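Local atomic coordinates of putative uncharacterized protein (Emericella nidulans, PDB entry 3PGB), a protein that probably oxidises primary amines as a copper- and topaquinone-dependent amine oxidase, a dimeric, glycosylated enzyme that also carries bound calcium. Residues N548-L553 / R578-S583; V601-K606 / L683-L688. One frame throughout, in Å; residues are numbered along the deposited sequence.

In the fold
Following the chain from its N terminus, strand 548-562 runs out and strand 570-580 returns beside it, so contact 1 closes a beta hairpin where its two arms meet the body of the enzyme domain. The chain then forms strand 597-603, turns a corner, and comes back 77 residues later to open strand 686-698, closing the longer loop of contact 2. The two loops follow one another in series and neither encloses the other. They are joined in space all the same: strand 548-562 pairs with strands 570-580, 597-603 and 686-698, and T550 hydrogen-bonds to Q685 across them; the centres of the two contacts lie about 7 Å apart.

Contact 1: residues N548-L553 / R578-S583; sequences NNTIEL and RSFIHS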
loop_
_atom_site.group_PDB
_atom_site.type_symbol
_atom_site.label_atom_id
_atom_site.label_comp_id
_atom_site.label_asym_id
_atom_site.label_seq_id
_atom_site.Cartn_x
_atom_site.Cartn_y
_atom_site.Cartn_z
ATOM N N ASN A 548 19.384 1.415 -24.257
ATOM C CA ASN A 548 19.994 0.090 -24.029
ATOM C C ASN A 548 19.984 -0.315 -22.542
ATOM O O ASN A 548 20.873 0.083 -21.782
ATOM C CB ASN A 548 21.430 0.040 -24.596
ATOM C CG ASN A 548 21.480 0.171 -26.131
ATOM O OD1 ASN A 548 20.499 -0.096 -26.828
ATOM N ND2 ASN A 548 22.641 0.562 -26.654
ATOM N N ASN A 549 18.974 -1.099 -22.143
ATOM C CA ASN A 549 18.795 -1.541 -20.749
ATOM C C ASN A 549 18.758 -3.069 -20.569
ATOM O O ASN A 549 18.672 -3.819 -21.549
ATOM C CB ASN A 549 17.496 -0.963 -20.182
ATOM C CG ASN A 549 17.490 0.551 -20.137
ATOM O OD1 ASN A 549 16.428 1.169 -20.024
ATOM N ND2 ASN A 549 18.671 1.162 -20.220
ATOM N N THR A 550 18.817 -3.512 -19.308
ATOM C CA THR A 550 18.662 -4.926 -18.948
ATOM C C THR A 550 17.828 -5.072 -17.677
ATOM O O THR A 550 17.916 -4.239 -16.780
ATOM C CB THR A 550 20.027 -5.608 -18.695
ATOM O OG1 THR A 550 20.913 -5.354 -19.793
ATOM C CG2 THR A 550 19.853 -7.118 -18.514
ATOM N N ILE A 551 17.025 -6.130 -17.598
ATOM C CA ILE A 551 16.295 -6.442 -16.375
ATOM C C ILE A 551 17.166 -7.313 -15.483
ATOM O O ILE A 551 17.661 -8.342 -15.926
ATOM C CB ILE A 551 14.985 -7.195 -16.648
ATOM C CG1 ILE A 551 14.013 -6.324 -17.455
ATOM C CG2 ILE A 551 14.356 -7.644 -15.340
ATOM C CD1 ILE A 551 13.739 -4.962 -16.864
ATOM N N GLU A 552 17.365 -6.893 -14.237
ATOM C CA GLU A 552 18.107 -7.692 -13.272
ATOM C C GLU A 552 17.158 -8.103 -12.166
ATOM O O GLU A 552 16.389 -7.279 -11.667
ATOM C CB GLU A 552 19.285 -6.924 -12.680
ATOM C CG GLU A 552 20.189 -7.805 -11.812
ATOM C CD GLU A 552 21.393 -7.073 -11.242
ATOM O OE1 GLU A 552 22.382 -7.740 -10.862
ATOM O OE2 GLU A 552 21.358 -5.829 -11.169
ATOM N N LEU A 553 17.213 -9.381 -11.803
ATOM C CA LEU A 553 16.463 -9.904 -10.673
ATOM C C LEU A 553 17.437 -10.050 -9.520
ATOM O O LEU A 553 18.446 -10.750 -9.635
ATOM C CB LEU A 553 15.824 -11.254 -11.007
ATOM C CG LEU A 553 14.936 -11.284 -12.255
ATOM C CD1 LEU A 553 14.454 -12.705 -12.541
ATOM C CD2 LEU A 553 13.763 -10.330 -12.104
ATOM N N ARG A 578 21.692 -13.038 -7.849
ATOM C CA ARG A 578 21.590 -12.121 -8.985
ATOM C C ARG A 578 21.588 -12.823 -10.331
ATOM O O ARG A 578 22.371 -13.742 -10.562
ATOM C CB ARG A 578 22.728 -11.119 -8.961
ATOM C CG ARG A 578 22.827 -10.381 -7.662
ATOM C CD ARG A 578 23.355 -8.997 -7.875
ATOM N NE ARG A 578 24.104 -8.531 -6.723
ATOM C CZ ARG A 578 24.749 -7.375 -6.682
ATOM N NH1 ARG A 578 24.721 -6.550 -7.733
ATOM N NH2 ARG A 578 25.421 -7.040 -5.584
ATOM N N SER A 579 20.711 -12.362 -11.218
ATOM C CA SER A 579 20.628 -12.876 -12.573
ATOM C C SER A 579 20.022 -11.817 -13.479
ATOM O O SER A 579 19.164 -11.045 -13.047
ATOM C CB SER A 579 19.762 -14.140 -12.615
ATOM O OG SER A 579 18.396 -13.842 -12.368
ATOM N N PHE A 580 20.464 -11.790 -14.732
ATOM C CA PHE A 580 19.875 -10.917 -15.738
ATOM C C PHE A 580 18.921 -11.722 -16.608
ATOM O O PHE A 580 19.214 -12.867 -16.946
ATOM C CB PHE A 580 20.963 -10.312 -16.621
ATOM C CG PHE A 580 21.921 -9.420 -15.887
ATOM C CD1 PHE A 580 21.547 -8.135 -15.514
ATOM C CD2 PHE A 580 23.206 -9.853 -15.589
ATOM C CE1 PHE A 580 22.436 -7.295 -14.841
ATOM C CE2 PHE A 580 24.105 -9.022 -14.918
ATOM C CZ PHE A 580 23.718 -7.740 -14.542
ATOM N N ILE A 581 17.781 -11.140 -16.962
ATOM C CA ILE A 581 16.906 -11.743 -17.965
ATOM C C ILE A 581 17.605 -11.598 -19.312
ATOM O O ILE A 581 17.919 -10.491 -19.733
ATOM C CB ILE A 581 15.515 -11.083 -17.998
ATOM C CG1 ILE A 581 14.746 -11.421 -16.720
ATOM C CG2 ILE A 581 14.723 -11.549 -19.218
ATOM C CD1 ILE A 581 13.355 -10.825 -16.661
ATOM N N HIS A 582 17.878 -12.719 -19.969
ATOM C CA HIS A 582 18.664 -12.713 -21.205
ATOM C C HIS A 582 17.809 -12.560 -22.452
ATOM O O HIS A 582 18.263 -12.011 -23.458
ATOM C CB HIS A 582 19.460 -14.009 -21.334
ATOM C CG HIS A 582 20.487 -14.193 -20.267
ATOM N ND1 HIS A 582 21.556 -13.336 -20.111
ATOM C CD2 HIS A 582 20.619 -15.140 -19.311
ATOM C CE1 HIS A 582 22.299 -13.745 -19.099
ATOM N NE2 HIS A 582 21.753 -14.838 -18.596
ATOM N N SER A 583 16.578 -13.056 -22.383
ATOM C CA SER A 583 15.756 -13.219 -23.567
ATOM C C SER A 583 14.266 -13.151 -23.238
ATOM O O SER A 583 13.860 -13.343 -22.092
ATOM C CB SER A 583 16.122 -14.554 -24.240
ATOM O OG SER A 583 14.995 -15.392 -24.438
HETATM O O HOH W 1 16.965 -8.123 -19.548
#
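T550 meets F580 through its methyl group, CG2 resting 3.6 Å from CD1 of the ring. The threonine side chain stands roughly perpendicular to the phenylalanine. With CG2 anti to the backbone N (OG1 at chi1 -51°), the hydroxyl is left for Q685 and Q604 of contact 2, which engage it. At I551 the backbone does double duty. Its N gives a hydrogen bond to a water whose oxygen in turn donates to I581 O, 2.6 Å from it, and its carbonyl O accepts directly from I581 N at 3.0 Å. Beside that bond the two isoleucines run alongside with the same heading, CG2 of I551 against CD1 of I581 at 3.6 Å; I551 also packs on V601 and L688 of the neighbouring strands. The pairing is that of an antiparallel beta hairpin made by strands 548-562 and 570-580. E552 and F580 form a non-hydrogen-bonded pair with their side chains on one face of the sheet. CG of E552 stands anti to its backbone N (chi1 -172°) and the chain runs on extended, taking CD to 3.8 Å from F580 CE1, with carboxylate and ring planes just 17° apart. OE1 then reaches CD of R578 at 3.4 Å. E552 OE1 stays 4.1 Å from R578 NH1, beyond a salt bridge, so any attraction is probably modest, while NH1 makes a salt bridge with E612. L553 pairs with S579 as a hydrogen-bonded pair on the other face: L553 N donates to S579 O at 2.9 Å, nearly straight, and S579 N returns a longer bond to L553 O. CB of L553 packs against the serine OG, and L553 and I581 both lean on L589.

Contact 2: residues V601-K606 / L683-L688; sequences VVNQDK and LNQTDL. With CA (calcium ion), chain F; NAG (2-acetamido-2-deoxy-beta-D-glucopyranose), chain C.
Q685 reaches into the corner at N603-D605 and is gripped there by both ends of its amide. NE2 donates to N603 OD1 at 2.8 Å, arriving from above the carbonyl plane, and also to D605 OD2 at a longer 3.2 Å, where it meets the carboxylate from over its plane. OE1 accepts from the backbone N of Q604 at 2.9 Å, that donor again standing above the carbonyl plane. The chain of Q685 is bent at chi2 (-62°), bringing the amide back across this corner, and three bonds to the segment 601-606, with one more between OE1 and T550 OG1, should fix its rotation. The corner is a type I beta turn from N603 to K606, closed by K606 N on N603 O, and it carries an Asx turn as well: N603 OD1 accepts from D605 N at 2.8 Å, on the face opposite to the one Q685 NE2 uses. Beside it, Q604 NE2 donates to N684 OD1 at 2.9 Å, the amide planes 66° apart, and shares T550 OG1 with Q685. N684 is itself glycosylated, its ND2 joined to C1 of an N-acetylglucosamine. The sugar reaches the turn through its C6-O6 arm: O6 donates to D605 OD1 at a short 2.5 Å, a length not to be pressed at this resolution, and C6 lies against Q685 CG. Farther along, V601 CG1 touches L688 CD1 at 3.9 Å, the valine and leucine passing alongside with opposed headings. Next to this apolar pair in sequence, D687 OD1 and L688 O bind a calcium ion together with a water, and D541, F542 and D543 complete the site.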
loop_
_atom_site.group_PDB
_atom_site.type_symbol
_atom_site.label_atom_id
_atom_site.label_comp_id
_atom_site.label_asym_id
_atom_site.label_seq_id
_atom_site.Cartn_x
_atom_site.Cartn_y
_atom_site.Cartn_z
ATOM N N VAL A 601 15.218 -2.428 -13.446
ATOM C CA VAL A 601 15.459 -2.084 -14.842
ATOM C C VAL A 601 16.733 -1.266 -14.853
ATOM O O VAL A 601 16.737 -0.137 -14.376
ATOM C CB VAL A 601 14.292 -1.271 -15.462
ATOM C CG1 VAL A 601 14.577 -0.971 -16.925
ATOM C CG2 VAL A 601 12.995 -2.027 -15.332
ATOM N N VAL A 602 17.814 -1.843 -15.375
ATOM C CA VAL A 602 19.148 -1.244 -15.250
ATOM C C VAL A 602 19.830 -1.030 -16.598
ATOM O O VAL A 602 19.388 -1.548 -17.622
ATOM C CB VAL A 602 20.088 -2.117 -14.380
ATOM C CG1 VAL A 602 19.415 -2.507 -13.080
ATOM C CG2 VAL A 602 20.531 -3.351 -15.141
ATOM N N ASN A 603 20.912 -0.260 -16.582
ATOM C CA ASN A 603 21.770 -0.102 -17.749
ATOM C C ASN A 603 23.169 -0.577 -17.390
ATOM O O ASN A 603 23.900 0.104 -16.666
ATOM C CB ASN A 603 21.798 1.350 -18.222
ATOM C CG ASN A 603 22.592 1.531 -19.504
ATOM O OD1 ASN A 603 23.472 0.736 -19.820
ATOM N ND2 ASN A 603 22.285 2.587 -20.243
ATOM N N GLN A 604 23.530 -1.752 -17.901
ATOM C CA GLN A 604 24.814 -2.365 -17.587
ATOM C C GLN A 604 26.000 -1.582 -18.131
ATOM O O GLN A 604 27.104 -1.727 -17.637
ATOM C CB GLN A 604 24.872 -3.790 -18.127
ATOM C CG GLN A 604 23.896 -4.751 -17.491
ATOM C CD GLN A 604 24.087 -6.159 -18.009
ATOM O OE1 GLN A 604 24.997 -6.871 -17.578
ATOM N NE2 GLN A 604 23.234 -6.571 -18.951
ATOM N N ASP A 605 25.769 -0.764 -19.153
ATOM C CA ASP A 605 26.833 0.031 -19.771
ATOM C C ASP A 605 27.054 1.366 -19.065
ATOM O O ASP A 605 27.967 2.113 -19.427
ATOM C CB ASP A 605 26.519 0.264 -21.252
ATOM C CG ASP A 605 26.462 -1.035 -22.048
ATOM O OD1 ASP A 605 26.993 -2.052 -21.555
ATOM O OD2 ASP A 605 25.896 -1.037 -23.167
ATOM N N LYS A 606 26.228 1.667 -18.061
ATOM C CA LYS A 606 26.385 2.885 -17.265
ATOM C C LYS A 606 26.397 2.561 -15.766
ATOM O O LYS A 606 25.499 2.964 -15.032
ATOM C CB LYS A 606 25.270 3.880 -17.597
ATOM C CG LYS A 606 25.373 4.509 -18.994
ATOM C CD LYS A 606 26.284 5.739 -19.009
ATOM C CE LYS A 606 26.149 6.528 -20.313
ATOM N NZ LYS A 606 24.778 7.111 -20.518
ATOM N N LEU A 683 17.051 -9.442 -24.594
ATOM C CA LEU A 683 16.768 -8.316 -23.713
ATOM C C LEU A 683 18.029 -7.944 -22.931
ATOM O O LEU A 683 17.950 -7.292 -21.889
ATOM C CB LEU A 683 15.610 -8.659 -22.762
ATOM C CG LEU A 683 14.278 -9.058 -23.414
ATOM C CD1 LEU A 683 13.303 -9.556 -22.363
ATOM C CD2 LEU A 683 13.669 -7.904 -24.209
ATOM N N ASN A 684 19.192 -8.352 -23.443
ATOM C CA ASN A 684 20.473 -7.954 -22.857
ATOM C C ASN A 684 20.981 -6.654 -23.478
ATOM O O ASN A 684 21.467 -6.648 -24.601
ATOM C CB ASN A 684 21.521 -9.049 -23.033
ATOM C CG ASN A 684 22.799 -8.754 -22.272
ATOM O OD1 ASN A 684 22.770 -8.513 -21.066
ATOM N ND2 ASN A 684 23.925 -8.771 -22.970
ATOM N N GLN A 685 20.865 -5.561 -22.728
ATOM C CA GLN A 685 21.268 -4.231 -23.180
ATOM C C GLN A 685 20.697 -3.865 -24.547
ATOM O O GLN A 685 21.420 -3.459 -25.459
ATOM C CB GLN A 685 22.791 -4.086 -23.140
ATOM C CG GLN A 685 23.326 -3.974 -21.729
ATOM C CD GLN A 685 22.810 -2.752 -21.008
ATOM O OE1 GLN A 685 22.009 -2.858 -20.082
ATOM N NE2 GLN A 685 23.265 -1.578 -21.432
ATOM N N THR A 686 19.385 -4.031 -24.669
ATOM C CA THR A 686 18.630 -3.519 -25.803
ATOM C C THR A 686 17.505 -2.668 -25.245
ATOM O O THR A 686 17.371 -2.545 -24.023
ATOM C CB THR A 686 18.033 -4.653 -26.664
ATOM O OG1 THR A 686 16.930 -5.256 -25.978
ATOM C CG2 THR A 686 19.091 -5.713 -26.970
ATOM N N ASP A 687 16.701 -2.087 -26.138
ATOM C CA ASP A 687 15.555 -1.275 -25.735
ATOM C C ASP A 687 14.417 -2.195 -25.316
ATOM O O ASP A 687 13.847 -2.906 -26.136
ATOM C CB ASP A 687 15.121 -0.346 -26.880
ATOM C CG ASP A 687 14.067 0.681 -26.457
ATOM O OD1 ASP A 687 13.424 0.500 -25.395
ATOM O OD2 ASP A 687 13.886 1.680 -27.190
ATOM N N LEU A 688 14.080 -2.174 -24.033
ATOM C CA LEU A 688 13.020 -3.038 -23.514
ATOM C C LEU A 688 11.813 -2.224 -23.066
ATOM O O LEU A 688 11.914 -1.018 -22.814
ATOM C CB LEU A 688 13.545 -3.931 -22.376
ATOM C CG LEU A 688 14.382 -3.297 -21.263
ATOM C CD1 LEU A 688 13.510 -2.438 -20.353
ATOM C CD2 LEU A 688 15.120 -4.374 -20.456
HETATM CA CA CA F . 12.965 1.116 -23.180
HETATM C C1 NAG C . 25.181 -8.500 -22.321
HETATM C C2 NAG C . 26.291 -9.177 -23.104
HETATM C C3 NAG C . 27.594 -8.947 -22.349
HETATM C C4 NAG C . 27.875 -7.454 -22.201
HETATM C C5 NAG C . 26.641 -6.677 -21.732
HETATM C C6 NAG C . 26.774 -5.222 -22.148
HETATM C C7 NAG C . 26.116 -11.283 -24.375
HETATM C C8 NAG C . 25.795 -12.751 -24.307
HETATM N N2 NAG C . 26.015 -10.601 -23.228
HETATM O O3 NAG C . 28.651 -9.565 -23.044
HETATM O O4 NAG C . 28.907 -7.265 -21.245
HETATM O O5 NAG C . 25.410 -7.111 -22.269
HETATM O O6 NAG C . 27.288 -4.517 -21.052
HETATM O O7 NAG C . 26.454 -10.779 -25.447
HETATM O O HOH W 2 15.054 0.108 -22.187
#